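Crov588 (PDB 6NYR) is of unknown function but folds into a nearly closed ring of leucine-rich FNIP-type repeats. Local coordinates at residues T320-G325 with N339-L344; L385-F390 with L407-L412; D449-L454 with N471-L476; L495-L500 with L517-F522. One frame throughout, in Å; residues are numbered along the deposited sequence.

Contact 1. Residues T320-G325 with N339-L344; sequences THLTFG and NSLTHL
Ser340 opens the contact: its OG lies 3.6 Å from Thr320 CG2, while its hydrogen bond goes to the carbonyl of Leu319, just before the first segment. Leu341 follows, turned inward, and rests its CD1 branch against Leu322 CB and the Thr320 carbonyl. At Thr342 pairing begins: its N reaches Thr320 O at 3.0 Å from well off the carbon-oxygen line, and the next amide, His343 N, meets the same oxygen nearly head-on, so one carbonyl is gripped by two successive N-H groups. The imidazole of His343 forms an offset stack with that of His321, centroids 4.1 Å apart and planes at 12°. Both have CG anti to the carbonyl carbon (chi1 -68° and -70°), which lets the rings run alongside each other. The NE2 corner of His321 sits over the face of its neighbour. Each ring is steadied in its own plane by the threonine before it: His321 ND1 donates to Thr320 OG1 at 2.7 Å, and Thr342 OG1 and His343 ND1 share a bond of the same length. His343 O accepts from Leu322 N, and on the buried side Leu344 CD1 packs 3.6 Å from Leu322 CD2, with the Phe324 ring beyond it. Parallel strands of successive turns over inward leucines characterise a leucine-rich-repeat solenoid; on the other face this protein sets its stacked histidines.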
# COMPACT_ATOMS: atom_id res chain seq x y z
N THR A 320 -4.81 19.95 16.44
CA THR A 320 -3.64 19.95 15.59
C THR A 320 -3.93 19.56 14.15
O THR A 320 -3.24 20.02 13.24
CB THR A 320 -2.57 18.98 16.14
OG1 THR A 320 -3.09 17.65 16.14
CG2 THR A 320 -2.18 19.37 17.56
N HIS A 321 -4.94 18.72 13.93
CA HIS A 321 -5.26 18.20 12.60
C HIS A 321 -6.73 18.48 12.30
O HIS A 321 -7.61 18.10 13.07
CB HIS A 321 -4.97 16.70 12.52
CG HIS A 321 -3.50 16.38 12.54
ND1 HIS A 321 -2.74 16.46 13.69
CD2 HIS A 321 -2.66 16.01 11.56
CE1 HIS A 321 -1.49 16.14 13.41
NE2 HIS A 321 -1.41 15.86 12.12
N LEU A 322 -6.97 19.17 11.18
CA LEU A 322 -8.32 19.47 10.72
C LEU A 322 -8.45 19.09 9.26
O LEU A 322 -7.62 19.49 8.43
CB LEU A 322 -8.65 20.95 10.91
CG LEU A 322 -9.96 21.43 10.29
CD1 LEU A 322 -11.15 20.71 10.88
CD2 LEU A 322 -10.10 22.94 10.48
N THR A 323 -9.47 18.30 8.93
CA THR A 323 -9.70 17.83 7.57
C THR A 323 -11.16 18.06 7.20
O THR A 323 -12.06 17.55 7.87
CB THR A 323 -9.35 16.35 7.43
OG1 THR A 323 -7.98 16.14 7.81
CG2 THR A 323 -9.56 15.89 6.00
N PHE A 324 -11.38 18.80 6.12
CA PHE A 324 -12.72 19.09 5.63
C PHE A 324 -13.10 18.09 4.54
O PHE A 324 -12.25 17.50 3.87
CB PHE A 324 -12.80 20.52 5.08
CG PHE A 324 -12.84 21.57 6.15
CD1 PHE A 324 -13.96 21.74 6.95
CD2 PHE A 324 -11.75 22.40 6.36
CE1 PHE A 324 -14.00 22.71 7.93
CE2 PHE A 324 -11.78 23.38 7.35
CZ PHE A 324 -12.90 23.53 8.13
N GLY A 325 -14.41 17.93 4.36
CA GLY A 325 -14.94 17.07 3.34
C GLY A 325 -15.24 17.82 2.06
O GLY A 325 -14.86 18.98 1.88
N ASN A 339 -4.51 28.41 17.36
CA ASN A 339 -3.07 28.63 17.19
C ASN A 339 -2.27 27.35 17.38
O ASN A 339 -1.03 27.40 17.32
CB ASN A 339 -2.60 29.74 18.12
CG ASN A 339 -2.58 31.09 17.43
OD1 ASN A 339 -2.15 31.21 16.28
ND2 ASN A 339 -3.07 32.11 18.12
N SER A 340 -2.93 26.23 17.63
CA SER A 340 -2.29 24.93 17.74
C SER A 340 -2.27 24.17 16.42
O SER A 340 -1.53 23.18 16.30
CB SER A 340 -3.02 24.09 18.80
OG SER A 340 -2.59 22.74 18.79
N LEU A 341 -3.04 24.61 15.43
CA LEU A 341 -3.26 23.82 14.23
C LEU A 341 -2.00 23.73 13.39
O LEU A 341 -1.42 24.76 13.02
CB LEU A 341 -4.40 24.43 13.41
CG LEU A 341 -5.05 23.53 12.36
CD1 LEU A 341 -5.82 22.41 13.02
CD2 LEU A 341 -5.94 24.36 11.44
N THR A 342 -1.59 22.51 13.07
CA THR A 342 -0.45 22.28 12.20
C THR A 342 -0.82 21.71 10.84
O THR A 342 -0.11 21.94 9.87
CB THR A 342 0.55 21.31 12.85
OG1 THR A 342 -0.09 20.05 13.09
CG2 THR A 342 1.09 21.87 14.15
N HIS A 343 -1.94 20.98 10.76
CA HIS A 343 -2.34 20.31 9.52
C HIS A 343 -3.75 20.75 9.17
O HIS A 343 -4.67 20.56 9.98
CB HIS A 343 -2.24 18.79 9.68
CG HIS A 343 -0.84 18.29 9.82
ND1 HIS A 343 -0.10 18.46 10.97
CD2 HIS A 343 -0.02 17.65 8.94
CE1 HIS A 343 1.10 17.93 10.81
NE2 HIS A 343 1.17 17.43 9.58
N LEU A 344 -3.91 21.31 7.98
CA LEU A 344 -5.21 21.77 7.49
C LEU A 344 -5.40 21.23 6.08
O LEU A 344 -4.58 21.50 5.19
CB LEU A 344 -5.30 23.29 7.49
CG LEU A 344 -6.59 23.89 6.92
CD1 LEU A 344 -7.80 23.37 7.68
CD2 LEU A 344 -6.55 25.41 6.96

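Contact 2. Residues L385-F390 with L407-L412; sequences LVHLSF and LTYLEL
His387 and Tyr409 stand side by side and point the same way, their rings forming an offset stack with planes only 6° apart and centroids 4.0 Å apart. Both have CG anti to the backbone N (chi1 -171° and 180°), and the shared torsion helps to bring the two rings face to face. The slide places His387 NE2 over the rim of the phenol, 3.2 Å from Tyr409 CD1. At the far end of the tyrosine, OH donates to Glu411 OE1, approaching from above the carboxylate plane. The extended glutamate also brings OE1 to 3.2 Å from Ser389 OG, a weak bond, and that hydroxyl may turn its proton elsewhere. These side chains share one face of two parallel strands, 387-389 and 409-411, which are successive turns of the leucine-rich-repeat solenoid; the opposite face carries its buried leucines. There Leu388 and Leu410 run alongside each other, CD2 of the first 3.9 Å from CD1 of the second, and Leu407 CD1 tucks against Leu388 CB. Phe390 closes this row: its ring edge meets Leu410 CD1, and its CD2 lies 3.5 Å from Leu412 CD1. Between the two faces the amides alternate across the strands, ending with Phe390 N bonded to Glu411 O. At the other end Val386 O receives two donors, the N atoms of Thr408 and Tyr409, each at 2.9 Å.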
# COMPACT_ATOMS: atom_id res chain seq x y z
N LEU A 385 4.83 27.61 7.64
CA LEU A 385 4.39 26.63 6.66
C LEU A 385 5.59 26.02 5.94
O LEU A 385 6.44 26.73 5.40
CB LEU A 385 3.45 27.29 5.66
CG LEU A 385 2.43 26.42 4.92
CD1 LEU A 385 1.30 26.01 5.86
CD2 LEU A 385 1.88 27.17 3.71
N VAL A 386 5.66 24.69 5.94
CA VAL A 386 6.70 23.97 5.22
C VAL A 386 6.16 23.24 4.00
O VAL A 386 6.93 23.01 3.05
CB VAL A 386 7.44 22.97 6.15
CG1 VAL A 386 7.91 23.66 7.42
CG2 VAL A 386 6.55 21.78 6.47
N HIS A 387 4.87 22.90 3.97
CA HIS A 387 4.30 22.00 2.98
C HIS A 387 3.02 22.63 2.45
O HIS A 387 2.07 22.84 3.21
CB HIS A 387 4.02 20.63 3.60
CG HIS A 387 3.62 19.58 2.61
ND1 HIS A 387 2.39 19.58 1.99
CD2 HIS A 387 4.27 18.49 2.15
CE1 HIS A 387 2.31 18.54 1.17
NE2 HIS A 387 3.44 17.86 1.25
N LEU A 388 3.00 22.93 1.15
CA LEU A 388 1.86 23.59 0.52
C LEU A 388 1.50 22.84 -0.75
O LEU A 388 2.33 22.70 -1.65
CB LEU A 388 2.18 25.06 0.21
CG LEU A 388 1.09 25.82 -0.55
CD1 LEU A 388 -0.20 25.84 0.24
CD2 LEU A 388 1.57 27.23 -0.84
N SER A 389 0.26 22.35 -0.81
CA SER A 389 -0.25 21.60 -1.95
C SER A 389 -1.51 22.28 -2.48
O SER A 389 -2.47 22.48 -1.73
CB SER A 389 -0.54 20.15 -1.55
OG SER A 389 -0.97 19.38 -2.65
N PHE A 390 -1.50 22.62 -3.76
CA PHE A 390 -2.66 23.18 -4.44
C PHE A 390 -3.41 22.09 -5.21
O PHE A 390 -2.83 21.10 -5.64
CB PHE A 390 -2.26 24.30 -5.40
CG PHE A 390 -1.81 25.57 -4.72
CD1 PHE A 390 -2.74 26.47 -4.22
CD2 PHE A 390 -0.47 25.86 -4.60
CE1 PHE A 390 -2.33 27.63 -3.60
CE2 PHE A 390 -0.05 27.03 -3.98
CZ PHE A 390 -0.98 27.91 -3.48
N LEU A 407 8.99 27.61 3.58
CA LEU A 407 8.46 26.56 2.71
C LEU A 407 9.58 25.69 2.16
O LEU A 407 10.56 26.18 1.59
CB LEU A 407 7.69 27.18 1.55
CG LEU A 407 6.68 26.26 0.84
CD1 LEU A 407 5.49 25.98 1.75
CD2 LEU A 407 6.24 26.87 -0.48
N THR A 408 9.43 24.37 2.32
CA THR A 408 10.34 23.41 1.72
C THR A 408 9.70 22.59 0.61
O THR A 408 10.43 22.05 -0.24
CB THR A 408 10.89 22.45 2.78
OG1 THR A 408 9.81 21.71 3.37
CG2 THR A 408 11.65 23.20 3.86
N TYR A 409 8.37 22.48 0.58
CA TYR A 409 7.67 21.61 -0.35
C TYR A 409 6.52 22.38 -0.98
O TYR A 409 5.58 22.77 -0.29
CB TYR A 409 7.14 20.36 0.36
CG TYR A 409 6.39 19.40 -0.54
CD1 TYR A 409 5.07 19.64 -0.90
CD2 TYR A 409 6.99 18.24 -1.00
CE1 TYR A 409 4.38 18.77 -1.71
CE2 TYR A 409 6.30 17.35 -1.82
CZ TYR A 409 5.00 17.63 -2.17
OH TYR A 409 4.30 16.76 -2.98
N LEU A 410 6.59 22.58 -2.29
CA LEU A 410 5.52 23.23 -3.04
C LEU A 410 5.07 22.32 -4.16
O LEU A 410 5.88 21.91 -5.01
CB LEU A 410 5.97 24.59 -3.59
CG LEU A 410 4.89 25.30 -4.41
CD1 LEU A 410 3.63 25.46 -3.57
CD2 LEU A 410 5.38 26.64 -4.90
N GLU A 411 3.78 21.98 -4.17
CA GLU A 411 3.16 21.21 -5.23
C GLU A 411 2.07 22.05 -5.88
O GLU A 411 1.10 22.44 -5.21
CB GLU A 411 2.58 19.90 -4.67
CG GLU A 411 1.72 19.11 -5.64
CD GLU A 411 1.22 17.81 -5.03
OE1 GLU A 411 1.42 17.60 -3.82
OE2 GLU A 411 0.64 16.99 -5.78
N LEU A 412 2.23 22.34 -7.16
CA LEU A 412 1.22 23.06 -7.93
C LEU A 412 0.36 22.05 -8.69
O LEU A 412 0.83 20.99 -9.13
CB LEU A 412 1.84 24.04 -8.93
CG LEU A 412 2.47 25.36 -8.51
CD1 LEU A 412 1.59 26.07 -7.47
CD2 LEU A 412 3.89 25.22 -8.01

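Contact 3. Residues D449-L454 with N471-L476; sequences DSLTHL and NSLTYL
Leu473 fills the tight part of this contact, its CD1 branch set 3.8 Å from Leu454 CB and against the Thr452 carbonyl. With CG anti to the backbone N (chi1 -160°), the side chain reaches back beneath the preceding turn. Leu451 CD2 borders the same branch more loosely, and Leu454 and Leu476 continue the apolar row side by side. The backbone is equally close here: Thr452 O takes Thr474 N at 2.9 Å, in the carbonyl plane on a lone pair, and also Tyr475 N, almost in line with the C=O bond. Leu454 N completes the pairing by donating to Tyr475 O. Such parallel pairing over inward leucines is characteristic of the leucine-rich-repeat solenoid, and His453 and Tyr475 decorate its other face. Their rings are nearly parallel but slid apart, with centroids 5.1 Å away from each other, so direct overlap is slight. Over one face of the imidazole lies Tyr475 CB, a CH-pi contact 3.9 Å from the His453 ring centroid. The phenol hydroxyl continues along its own strand to Glu477. Toward solvent the packing gives way to a polar contact between two exposed residues: Asp449 OD1 accepts Asn471 N at 3.2 Å on its anti side, 26° out of the carboxylate plane. Between the partly exposed Thr452 and Ser472 there is a looser contact, CG2 of the first lying 3.5 Å from O of the second.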
# COMPACT_ATOMS: atom_id res chain seq x y z
N ASP A 449 18.52 28.04 -5.31
CA ASP A 449 19.64 27.12 -5.33
C ASP A 449 19.51 26.03 -4.28
O ASP A 449 20.18 24.99 -4.39
CB ASP A 449 20.95 27.90 -5.14
CG ASP A 449 21.37 28.64 -6.39
OD1 ASP A 449 21.30 28.04 -7.49
OD2 ASP A 449 21.75 29.82 -6.29
N SER A 450 18.66 26.22 -3.26
CA SER A 450 18.45 25.19 -2.25
C SER A 450 17.70 23.98 -2.80
O SER A 450 17.81 22.89 -2.24
CB SER A 450 17.68 25.77 -1.06
OG SER A 450 16.39 26.22 -1.46
N LEU A 451 16.95 24.17 -3.89
CA LEU A 451 16.10 23.11 -4.42
C LEU A 451 16.91 21.88 -4.82
O LEU A 451 17.96 21.99 -5.44
CB LEU A 451 15.33 23.64 -5.64
CG LEU A 451 14.07 22.92 -6.08
CD1 LEU A 451 12.92 23.24 -5.15
CD2 LEU A 451 13.73 23.30 -7.52
N THR A 452 16.40 20.71 -4.44
CA THR A 452 17.00 19.44 -4.82
C THR A 452 16.13 18.61 -5.76
O THR A 452 16.67 17.88 -6.59
CB THR A 452 17.32 18.60 -3.58
OG1 THR A 452 16.12 18.37 -2.83
CG2 THR A 452 18.34 19.32 -2.70
N HIS A 453 14.81 18.69 -5.65
CA HIS A 453 13.91 17.90 -6.47
C HIS A 453 13.03 18.81 -7.32
O HIS A 453 12.35 19.69 -6.79
CB HIS A 453 13.02 16.99 -5.63
CG HIS A 453 13.75 15.84 -5.00
ND1 HIS A 453 13.42 14.53 -5.22
CD2 HIS A 453 14.83 15.83 -4.21
CE1 HIS A 453 14.24 13.75 -4.52
NE2 HIS A 453 15.08 14.53 -3.86
N LEU A 454 13.05 18.58 -8.63
CA LEU A 454 12.22 19.33 -9.57
C LEU A 454 11.59 18.36 -10.55
O LEU A 454 12.30 17.54 -11.16
CB LEU A 454 13.05 20.38 -10.31
CG LEU A 454 12.36 21.17 -11.42
CD1 LEU A 454 11.19 21.97 -10.89
CD2 LEU A 454 13.37 22.09 -12.11
N ASN A 471 21.81 24.90 -8.02
CA ASN A 471 23.08 24.21 -7.81
C ASN A 471 22.91 22.89 -7.08
O ASN A 471 23.67 21.95 -7.35
CB ASN A 471 24.04 25.12 -7.04
CG ASN A 471 24.21 26.48 -7.69
OD1 ASN A 471 24.12 27.52 -7.03
ND2 ASN A 471 24.46 26.49 -9.00
N SER A 472 21.95 22.80 -6.17
CA SER A 472 21.80 21.62 -5.33
C SER A 472 20.92 20.54 -5.95
O SER A 472 20.68 19.52 -5.30
CB SER A 472 21.23 22.04 -3.97
OG SER A 472 20.32 23.11 -4.12
N LEU A 473 20.46 20.73 -7.18
CA LEU A 473 19.50 19.81 -7.77
C LEU A 473 20.10 18.41 -7.90
O LEU A 473 21.16 18.22 -8.50
CB LEU A 473 19.08 20.31 -9.15
CG LEU A 473 17.76 19.74 -9.70
CD1 LEU A 473 16.59 20.28 -8.89
CD2 LEU A 473 17.60 20.07 -11.17
N THR A 474 19.41 17.42 -7.32
CA THR A 474 19.78 16.02 -7.49
C THR A 474 18.83 15.24 -8.39
O THR A 474 19.22 14.20 -8.91
CB THR A 474 19.85 15.31 -6.13
OG1 THR A 474 18.59 15.43 -5.46
CG2 THR A 474 20.95 15.90 -5.27
N TYR A 475 17.60 15.73 -8.58
CA TYR A 475 16.53 14.98 -9.22
C TYR A 475 15.80 15.89 -10.20
O TYR A 475 15.26 16.92 -9.80
CB TYR A 475 15.56 14.43 -8.16
CG TYR A 475 14.39 13.66 -8.71
CD1 TYR A 475 13.28 14.31 -9.24
CD2 TYR A 475 14.37 12.27 -8.68
CE1 TYR A 475 12.21 13.61 -9.74
CE2 TYR A 475 13.29 11.56 -9.17
CZ TYR A 475 12.21 12.23 -9.71
OH TYR A 475 11.14 11.53 -10.20
N LEU A 476 15.76 15.48 -11.46
CA LEU A 476 15.08 16.24 -12.51
C LEU A 476 14.21 15.28 -13.30
O LEU A 476 14.73 14.36 -13.95
CB LEU A 476 16.07 16.95 -13.42
CG LEU A 476 15.49 17.67 -14.64
CD1 LEU A 476 14.47 18.71 -14.19
CD2 LEU A 476 16.58 18.30 -15.48

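Contact 4. Residues L495-L500 with L517-F522; sequences LTYLEL and LTHLIF
Tyr497 extends its ring past His519, so that the two side chains overlap only where Tyr497 CD2 meets His519 CB, 3.8 Å away. The first torsions differ: the tyrosine holds CG anti to its N (chi1 -177°), whereas the histidine has CG anti to the carbonyl carbon (chi1 -70°), and the rings diverge rather than stack. The imidazole turns instead to its own neighbour, ND1 sharing a 2.7 Å hydrogen bond with Thr518 OG1 in the ring plane. The phenol heads the other way, along the strand, where Tyr497 OH donates to Glu499 OE1 on the anti side of the carboxylate, tilted 35° out of its plane. Ile521, on the next strand, lies beside this bond, its CG2 3.9 Å from Glu499 CG and its CG1 near the phenol oxygen. On the buried face Leu517 CD1 nestles against Leu498 CB, Leu520 CD1 touches Leu498 CD2, and Leu500 CD1 lies 3.7 Å from Phe522 CD1. The parallel strands 497-499 and 519-521 are stitched between these faces, from His519 N on Thr496 O, virtually straight out from the carbonyl, to Leu500 N on Ile521 O at 2.9 Å. Thus the two faces of the solenoid differ in chemistry: the leucine side is held by apolar packing, while on the partly exposed side the polar ends of Tyr497 and His519 are each directed by a hydrogen bond within their own segment.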
# COMPACT_ATOMS: atom_id res chain seq x y z
N LEU A 495 23.56 16.76 -10.01
CA LEU A 495 22.45 15.98 -10.53
C LEU A 495 22.82 14.50 -10.60
O LEU A 495 23.78 14.13 -11.28
CB LEU A 495 22.04 16.49 -11.91
CG LEU A 495 20.83 15.87 -12.59
CD1 LEU A 495 19.60 15.96 -11.72
CD2 LEU A 495 20.59 16.57 -13.93
N THR A 496 22.06 13.67 -9.90
CA THR A 496 22.23 12.22 -9.96
C THR A 496 21.13 11.52 -10.74
O THR A 496 21.37 10.45 -11.29
CB THR A 496 22.29 11.62 -8.55
OG1 THR A 496 21.06 11.88 -7.86
CG2 THR A 496 23.46 12.18 -7.76
N TYR A 497 19.93 12.09 -10.80
CA TYR A 497 18.78 11.43 -11.42
C TYR A 497 18.18 12.36 -12.46
O TYR A 497 17.84 13.51 -12.15
CB TYR A 497 17.74 11.05 -10.37
CG TYR A 497 16.54 10.30 -10.92
CD1 TYR A 497 15.46 10.98 -11.48
CD2 TYR A 497 16.47 8.91 -10.86
CE1 TYR A 497 14.36 10.30 -11.97
CE2 TYR A 497 15.38 8.22 -11.35
CZ TYR A 497 14.33 8.92 -11.91
OH TYR A 497 13.23 8.24 -12.39
N LEU A 498 18.07 11.87 -13.69
CA LEU A 498 17.47 12.62 -14.79
C LEU A 498 16.52 11.69 -15.53
O LEU A 498 16.96 10.70 -16.12
CB LEU A 498 18.53 13.16 -15.74
CG LEU A 498 18.03 13.82 -17.03
CD1 LEU A 498 17.26 15.10 -16.72
CD2 LEU A 498 19.18 14.10 -18.00
N GLU A 499 15.24 12.02 -15.52
CA GLU A 499 14.22 11.25 -16.22
C GLU A 499 13.64 12.12 -17.33
O GLU A 499 13.08 13.19 -17.07
CB GLU A 499 13.12 10.80 -15.27
CG GLU A 499 12.08 9.91 -15.95
CD GLU A 499 10.97 9.45 -15.02
OE1 GLU A 499 11.21 9.39 -13.79
OE2 GLU A 499 9.87 9.16 -15.52
N LEU A 500 13.78 11.65 -18.57
CA LEU A 500 13.23 12.31 -19.74
C LEU A 500 11.86 11.71 -20.05
O LEU A 500 11.60 10.54 -19.74
CB LEU A 500 14.18 12.14 -20.92
CG LEU A 500 15.52 12.82 -20.62
CD1 LEU A 500 16.67 12.12 -21.33
CD2 LEU A 500 15.47 14.30 -21.00
N LEU A 517 25.92 12.32 -12.58
CA LEU A 517 24.71 11.58 -12.91
C LEU A 517 24.95 10.08 -12.79
O LEU A 517 25.84 9.53 -13.45
CB LEU A 517 24.26 11.92 -14.33
CG LEU A 517 22.83 11.59 -14.72
CD1 LEU A 517 21.86 12.52 -14.00
CD2 LEU A 517 22.64 11.67 -16.22
N THR A 518 24.14 9.42 -11.97
CA THR A 518 24.19 7.97 -11.81
C THR A 518 23.05 7.26 -12.52
O THR A 518 23.22 6.11 -12.95
CB THR A 518 24.17 7.59 -10.32
OG1 THR A 518 22.94 8.03 -9.73
CG2 THR A 518 25.34 8.22 -9.59
N HIS A 519 21.88 7.90 -12.63
CA HIS A 519 20.68 7.28 -13.17
C HIS A 519 20.17 8.08 -14.36
O HIS A 519 19.94 9.29 -14.24
CB HIS A 519 19.58 7.18 -12.11
CG HIS A 519 19.86 6.18 -11.03
ND1 HIS A 519 20.87 6.35 -10.11
CD2 HIS A 519 19.26 5.01 -10.72
CE1 HIS A 519 20.88 5.32 -9.28
NE2 HIS A 519 19.91 4.49 -9.63
N LEU A 520 19.98 7.42 -15.50
CA LEU A 520 19.45 8.06 -16.69
C LEU A 520 18.29 7.22 -17.22
O LEU A 520 18.43 6.01 -17.40
CB LEU A 520 20.53 8.22 -17.76
CG LEU A 520 20.10 8.96 -19.03
CD1 LEU A 520 19.51 10.33 -18.69
CD2 LEU A 520 21.26 9.10 -19.99
N ILE A 521 17.16 7.88 -17.47
CA ILE A 521 15.94 7.22 -17.91
C ILE A 521 15.46 7.91 -19.18
O ILE A 521 15.13 9.10 -19.14
CB ILE A 521 14.83 7.28 -16.84
CG1 ILE A 521 15.32 6.70 -15.51
CG2 ILE A 521 13.57 6.59 -17.35
CD1 ILE A 521 15.42 5.20 -15.46
N PHE A 522 15.44 7.19 -20.29
CA PHE A 522 14.89 7.72 -21.53
C PHE A 522 13.41 7.39 -21.64
O PHE A 522 12.96 6.32 -21.22
CB PHE A 522 15.64 7.16 -22.74
CG PHE A 522 16.98 7.80 -22.96
CD1 PHE A 522 17.07 9.10 -23.42
CD2 PHE A 522 18.15 7.10 -22.71
CE1 PHE A 522 18.29 9.70 -23.63
CE2 PHE A 522 19.38 7.69 -22.92
CZ PHE A 522 19.46 8.99 -23.38

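In the fold
The four contacts follow one another in series along the chain and sample one stretch of the ring, each joining parallel strands of consecutive turns. Contacts 1 and 2 have centres 15 Å apart, as do contacts 2 and 3, and in both cases the nearest atoms remain about 6 Å from each other. Contacts 3 and 4 touch directly: strands 475-477 and 497-499 are neighbours, Tyr497 N lies 2.9 Å from Thr474 O, and the rings of Tyr475 and Tyr497 pack together. Glycerol, probably from the crystallisation liquor, is hydrogen-bonded to Thr474 OG1 and to Thr496 OG1 near this junction. Contacts 1 and 4 are the farthest apart, about 37 Å between centres.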